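Local coordinates for protein pyocin S5 (Pseudomonas aeruginosa PAO1, PDB 6THK) that probably kills bacteria by forming channels in the cytoplasmic membrane that depolarise the cell, as other pore-forming colicins do, at residues L403-I417 / L445-F459. The protein carries 1 engineered substitution. Sequence-based numbering, arbitrary orientation.
Sequences LEKFSKGFGVVGKAI and LAAGAAASWLVGIAF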
loop_
_atom_site.group_PDB
_atom_site.type_symbol
_atom_site.label_atom_id
_atom_site.label_comp_id
_atom_site.label_asym_id
_atom_site.label_seq_id
_atom_site.Cartn_x
_atom_site.Cartn_y
_atom_site.Cartn_z
ATOM N N LEU A 403 -47.494 9.602 12.056
ATOM C CA LEU A 403 -46.891 10.913 12.303
ATOM C C LEU A 403 -45.429 10.983 11.793
ATOM O O LEU A 403 -45.024 12.024 11.286
ATOM C CB LEU A 403 -47.013 11.326 13.786
ATOM C CG LEU A 403 -46.282 12.618 14.236
ATOM C CD1 LEU A 403 -46.833 13.855 13.528
ATOM C CD2 LEU A 403 -46.366 12.802 15.749
ATOM N N GLU A 404 -44.661 9.878 11.865
ATOM C CA GLU A 404 -43.288 9.951 11.363
ATOM C C GLU A 404 -43.284 10.013 9.827
ATOM O O GLU A 404 -42.591 10.861 9.264
ATOM C CB GLU A 404 -42.347 8.878 11.959
ATOM C CG GLU A 404 -42.624 7.421 11.616
ATOM C CD GLU A 404 -41.512 6.469 12.021
ATOM O OE1 GLU A 404 -40.417 6.545 11.417
ATOM O OE2 GLU A 404 -41.732 5.652 12.948
ATOM N N LYS A 405 -44.173 9.237 9.175
ATOM C CA LYS A 405 -44.340 9.246 7.721
ATOM C C LYS A 405 -44.847 10.614 7.224
ATOM O O LYS A 405 -44.266 11.166 6.289
ATOM C CB LYS A 405 -45.283 8.116 7.280
ATOM C CG LYS A 405 -44.557 6.806 6.970
ATOM C CD LYS A 405 -45.513 5.666 6.643
ATOM C CE LYS A 405 -46.069 5.004 7.885
ATOM N NZ LYS A 405 -47.106 3.980 7.583
ATOM N N PHE A 406 -45.899 11.176 7.854
ATOM C CA PHE A 406 -46.425 12.495 7.449
ATOM C C PHE A 406 -45.374 13.580 7.649
ATOM O O PHE A 406 -45.194 14.414 6.758
ATOM C CB PHE A 406 -47.744 12.855 8.168
ATOM C CG PHE A 406 -48.957 12.057 7.731
ATOM C CD1 PHE A 406 -49.356 12.034 6.395
ATOM C CD2 PHE A 406 -49.732 11.371 8.663
ATOM C CE1 PHE A 406 -50.464 11.280 5.994
ATOM C CE2 PHE A 406 -50.846 10.623 8.260
ATOM C CZ PHE A 406 -51.212 10.597 6.933
ATOM N N SER A 407 -44.640 13.528 8.786
ATOM C CA SER A 407 -43.568 14.476 9.103
ATOM C C SER A 407 -42.442 14.431 8.063
ATOM O O SER A 407 -41.940 15.483 7.656
ATOM C CB SER A 407 -43.013 14.240 10.504
ATOM O OG SER A 407 -43.992 14.533 11.490
ATOM N N LYS A 408 -42.064 13.218 7.626
ATOM C CA LYS A 408 -41.052 13.026 6.594
ATOM C C LYS A 408 -41.554 13.645 5.270
ATOM O O LYS A 408 -40.875 14.499 4.718
ATOM C CB LYS A 408 -40.747 11.538 6.430
ATOM C CG LYS A 408 -39.563 11.062 7.266
ATOM C CD LYS A 408 -39.168 9.621 6.945
ATOM C CE LYS A 408 -38.088 9.114 7.868
ATOM N NZ LYS A 408 -37.777 7.681 7.621
ATOM N N GLY A 409 -42.776 13.289 4.853
ATOM C CA GLY A 409 -43.427 13.803 3.652
ATOM C C GLY A 409 -43.443 15.319 3.560
ATOM O O GLY A 409 -43.170 15.876 2.488
ATOM N N PHE A 410 -43.730 15.997 4.703
ATOM C CA PHE A 410 -43.756 17.459 4.838
ATOM C C PHE A 410 -42.365 18.057 5.092
ATOM O O PHE A 410 -42.211 19.276 5.094
ATOM C CB PHE A 410 -44.734 17.887 5.957
ATOM C CG PHE A 410 -46.176 17.468 5.784
ATOM C CD1 PHE A 410 -46.790 17.510 4.531
ATOM C CD2 PHE A 410 -46.948 17.106 6.886
ATOM C CE1 PHE A 410 -48.126 17.127 4.375
ATOM C CE2 PHE A 410 -48.289 16.738 6.729
ATOM C CZ PHE A 410 -48.868 16.756 5.477
ATOM N N GLY A 411 -41.367 17.205 5.298
ATOM C CA GLY A 411 -40.000 17.657 5.542
ATOM C C GLY A 411 -39.851 18.485 6.803
ATOM O O GLY A 411 -39.281 19.579 6.766
ATOM N N VAL A 412 -40.436 17.996 7.905
ATOM C CA VAL A 412 -40.380 18.608 9.233
ATOM C C VAL A 412 -39.636 17.607 10.124
ATOM O O VAL A 412 -39.711 16.393 9.861
ATOM C CB VAL A 412 -41.765 19.056 9.809
ATOM C CG1 VAL A 412 -42.364 20.201 9.001
ATOM C CG2 VAL A 412 -42.750 17.908 9.919
ATOM N N VAL A 413 -38.855 18.097 11.110
ATOM C CA VAL A 413 -38.113 17.168 11.979
ATOM C C VAL A 413 -39.066 16.380 12.900
ATOM O O VAL A 413 -40.153 16.875 13.251
ATOM C CB VAL A 413 -36.900 17.787 12.763
ATOM C CG1 VAL A 413 -35.776 18.198 11.812
ATOM C CG2 VAL A 413 -37.320 18.958 13.665
ATOM N N GLY A 414 -38.671 15.139 13.198
ATOM C CA GLY A 414 -39.378 14.236 14.096
ATOM C C GLY A 414 -39.382 14.848 15.481
ATOM O O GLY A 414 -38.328 15.290 15.963
ATOM N N LYS A 415 -40.572 14.956 16.090
ATOM C CA LYS A 415 -40.748 15.626 17.371
ATOM C C LYS A 415 -41.332 14.712 18.471
ATOM O O LYS A 415 -42.214 13.886 18.215
ATOM C CB LYS A 415 -41.583 16.893 17.155
ATOM C CG LYS A 415 -41.411 17.950 18.215
ATOM C CD LYS A 415 -42.010 19.264 17.765
ATOM C CE LYS A 415 -42.567 20.054 18.932
ATOM N NZ LYS A 415 -41.517 20.776 19.706
ATOM N N ALA A 416 -40.821 14.833 19.690
ATOM C CA ALA A 416 -41.296 14.018 20.807
ATOM C C ALA A 416 -42.685 14.436 21.281
ATOM O O ALA A 416 -42.984 15.623 21.326
ATOM C CB ALA A 416 -40.304 14.076 21.955
ATOM N N ILE A 417 -43.538 13.462 21.600
ATOM C CA ILE A 417 -44.890 13.755 22.077
ATOM C C ILE A 417 -45.531 12.632 22.924
ATOM O O ILE A 417 -45.343 11.457 22.627
ATOM C CB ILE A 417 -45.770 14.089 20.845
ATOM C CG1 ILE A 417 -47.173 14.557 21.217
ATOM C CG2 ILE A 417 -45.834 12.903 19.900
ATOM C CD1 ILE A 417 -47.929 15.176 20.065
ATOM N N LEU A 445 -46.750 22.210 23.834
ATOM C CA LEU A 445 -46.161 21.019 23.236
ATOM C C LEU A 445 -45.331 21.300 21.994
ATOM O O LEU A 445 -44.237 20.780 21.834
ATOM C CB LEU A 445 -47.266 20.019 22.911
ATOM C CG LEU A 445 -46.934 18.879 21.966
ATOM C CD1 LEU A 445 -46.405 17.696 22.754
ATOM C CD2 LEU A 445 -48.176 18.501 21.184
ATOM N N ALA A 446 -45.857 22.164 21.143
ATOM C CA ALA A 446 -45.226 22.526 19.880
ATOM C C ALA A 446 -44.816 23.979 19.645
ATOM O O ALA A 446 -44.791 24.418 18.507
ATOM C CB ALA A 446 -46.106 22.070 18.732
ATOM N N ALA A 447 -44.502 24.728 20.691
ATOM C CA ALA A 447 -44.033 26.106 20.519
ATOM C C ALA A 447 -42.772 26.119 19.632
ATOM O O ALA A 447 -41.883 25.274 19.790
ATOM C CB ALA A 447 -43.731 26.737 21.866
ATOM N N GLY A 448 -42.757 27.015 18.650
ATOM C CA GLY A 448 -41.632 27.152 17.728
ATOM C C GLY A 448 -41.537 26.101 16.640
ATOM O O GLY A 448 -40.575 26.113 15.862
ATOM N N ALA A 449 -42.508 25.170 16.578
ATOM C CA ALA A 449 -42.493 24.121 15.551
ATOM C C ALA A 449 -43.233 24.579 14.285
ATOM O O ALA A 449 -43.908 25.620 14.285
ATOM C CB ALA A 449 -43.068 22.810 16.090
ATOM N N ALA A 450 -43.035 23.832 13.217
ATOM C CA ALA A 450 -43.657 24.144 11.961
ATOM C C ALA A 450 -45.108 23.760 12.049
ATOM O O ALA A 450 -45.452 22.764 12.666
ATOM C CB ALA A 450 -42.977 23.385 10.844
ATOM N N ALA A 451 -45.952 24.510 11.354
ATOM C CA ALA A 451 -47.394 24.284 11.311
ATOM C C ALA A 451 -47.758 22.919 10.709
ATOM O O ALA A 451 -48.724 22.305 11.116
ATOM C CB ALA A 451 -48.099 25.416 10.589
ATOM N N SER A 452 -46.952 22.450 9.757
ATOM C CA SER A 452 -47.099 21.159 9.097
ATOM C C SER A 452 -47.026 19.980 10.081
ATOM O O SER A 452 -47.639 18.957 9.844
ATOM C CB SER A 452 -46.052 21.000 8.001
ATOM O OG SER A 452 -46.000 22.156 7.196
ATOM N N TRP A 453 -46.241 20.106 11.152
ATOM C CA TRP A 453 -46.169 19.069 12.170
ATOM C C TRP A 453 -47.545 18.864 12.816
ATOM O O TRP A 453 -47.945 17.737 13.062
ATOM C CB TRP A 453 -45.130 19.402 13.241
ATOM C CG TRP A 453 -44.940 18.277 14.181
ATOM C CD1 TRP A 453 -44.450 17.049 13.886
ATOM C CD2 TRP A 453 -45.272 18.253 15.566
ATOM N NE1 TRP A 453 -44.442 16.262 15.000
ATOM C CE2 TRP A 453 -44.941 16.980 16.049
ATOM C CE3 TRP A 453 -45.808 19.188 16.448
ATOM C CZ2 TRP A 453 -45.131 16.617 17.369
ATOM C CZ3 TRP A 453 -45.997 18.821 17.754
ATOM C CH2 TRP A 453 -45.657 17.551 18.205
ATOM N N LEU A 454 -48.267 19.955 13.072
ATOM C CA LEU A 454 -49.619 19.901 13.623
ATOM C C LEU A 454 -50.546 19.183 12.651
ATOM O O LEU A 454 -51.404 18.416 13.059
ATOM C CB LEU A 454 -50.172 21.299 13.841
ATOM C CG LEU A 454 -49.755 22.102 15.057
ATOM C CD1 LEU A 454 -50.685 23.292 15.207
ATOM C CD2 LEU A 454 -49.772 21.234 16.300
ATOM N N VAL A 455 -50.373 19.458 11.358
ATOM C CA VAL A 455 -51.148 18.828 10.298
ATOM C C VAL A 455 -50.876 17.328 10.284
ATOM O O VAL A 455 -51.778 16.543 10.068
ATOM C CB VAL A 455 -50.872 19.449 8.922
ATOM C CG1 VAL A 455 -51.736 18.788 7.870
ATOM C CG2 VAL A 455 -51.145 20.941 8.953
ATOM N N GLY A 456 -49.628 16.934 10.518
ATOM C CA GLY A 456 -49.268 15.532 10.597
ATOM C C GLY A 456 -50.000 14.874 11.755
ATOM O O GLY A 456 -50.481 13.761 11.628
ATOM N N ILE A 457 -50.082 15.577 12.882
ATOM C CA ILE A 457 -50.790 15.116 14.062
ATOM C C ILE A 457 -52.268 14.916 13.731
ATOM O O ILE A 457 -52.863 13.916 14.110
ATOM C CB ILE A 457 -50.628 16.120 15.212
ATOM C CG1 ILE A 457 -49.234 15.999 15.815
ATOM C CG2 ILE A 457 -51.694 15.914 16.264
ATOM C CD1 ILE A 457 -48.913 17.066 16.827
ATOM N N ALA A 458 -52.845 15.874 13.017
ATOM C CA ALA A 458 -54.250 15.813 12.576
ATOM C C ALA A 458 -54.509 14.594 11.691
ATOM O O ALA A 458 -55.461 13.854 11.907
ATOM C CB ALA A 458 -54.612 17.092 11.832
ATOM N N PHE A 459 -53.644 14.379 10.725
ATOM C CA PHE A 459 -53.717 13.277 9.773
ATOM C C PHE A 459 -53.408 11.919 10.445
ATOM O O PHE A 459 -54.131 10.955 10.182
ATOM C CB PHE A 459 -52.795 13.547 8.564
ATOM C CG PHE A 459 -53.167 14.702 7.635
ATOM C CD1 PHE A 459 -54.241 15.541 7.926
ATOM C CD2 PHE A 459 -52.437 14.949 6.474
ATOM C CE1 PHE A 459 -54.595 16.588 7.056
ATOM C CE2 PHE A 459 -52.788 15.993 5.614
ATOM C CZ PHE A 459 -53.871 16.798 5.907
#
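Lys415 lies across the indole of Trp453 at about a right angle. Its CB already rests over the indole face, 3.5 Å from Trp453 CE2; a chi1 of -157°, with CG anti to the backbone N, carries the chain on over CZ2, and CD sits almost on the normal of the six-membered ring, 3.8 Å from its centroid, a CH-pi contact. The chain then bends, bringing CE up against Ala449 CB and Ala446 CA, 3.4 Å from Leu445 O. NZ ends too far from the ring for more than a weak cation-pi attraction. On the opposite indole face lies Ile457 CD1, while Ile417 CD1 reaches Trp453 CH2 obliquely and touches Leu445 CD2 at 3.5 Å. Trp453 NE1 is buried without a polar partner, with Leu403 CD1 3.7 Å away. Within the colicin pore-forming domain, an all-helical bundle, residues 403-409 of helix 396-409 run roughly antiparallel (144°) to residues 451-459 of helix 451-464, the latter helix entering a predicted transmembrane stretch from Trp453 on. Gly456 admits a close approach, its CA 5.2 Å from Phe406 CA. Beyond it, Phe459 CB sits over the Phe406 face and the Phe459 ring turns its edge to that face, planes at 78°; Phe330 of helix 272-338 meets both rings. A Schellman motif with Gly411 at positive phi follows helix 396-409, and Val412 CG1 then packs 3.7 Å from Ala450 CB.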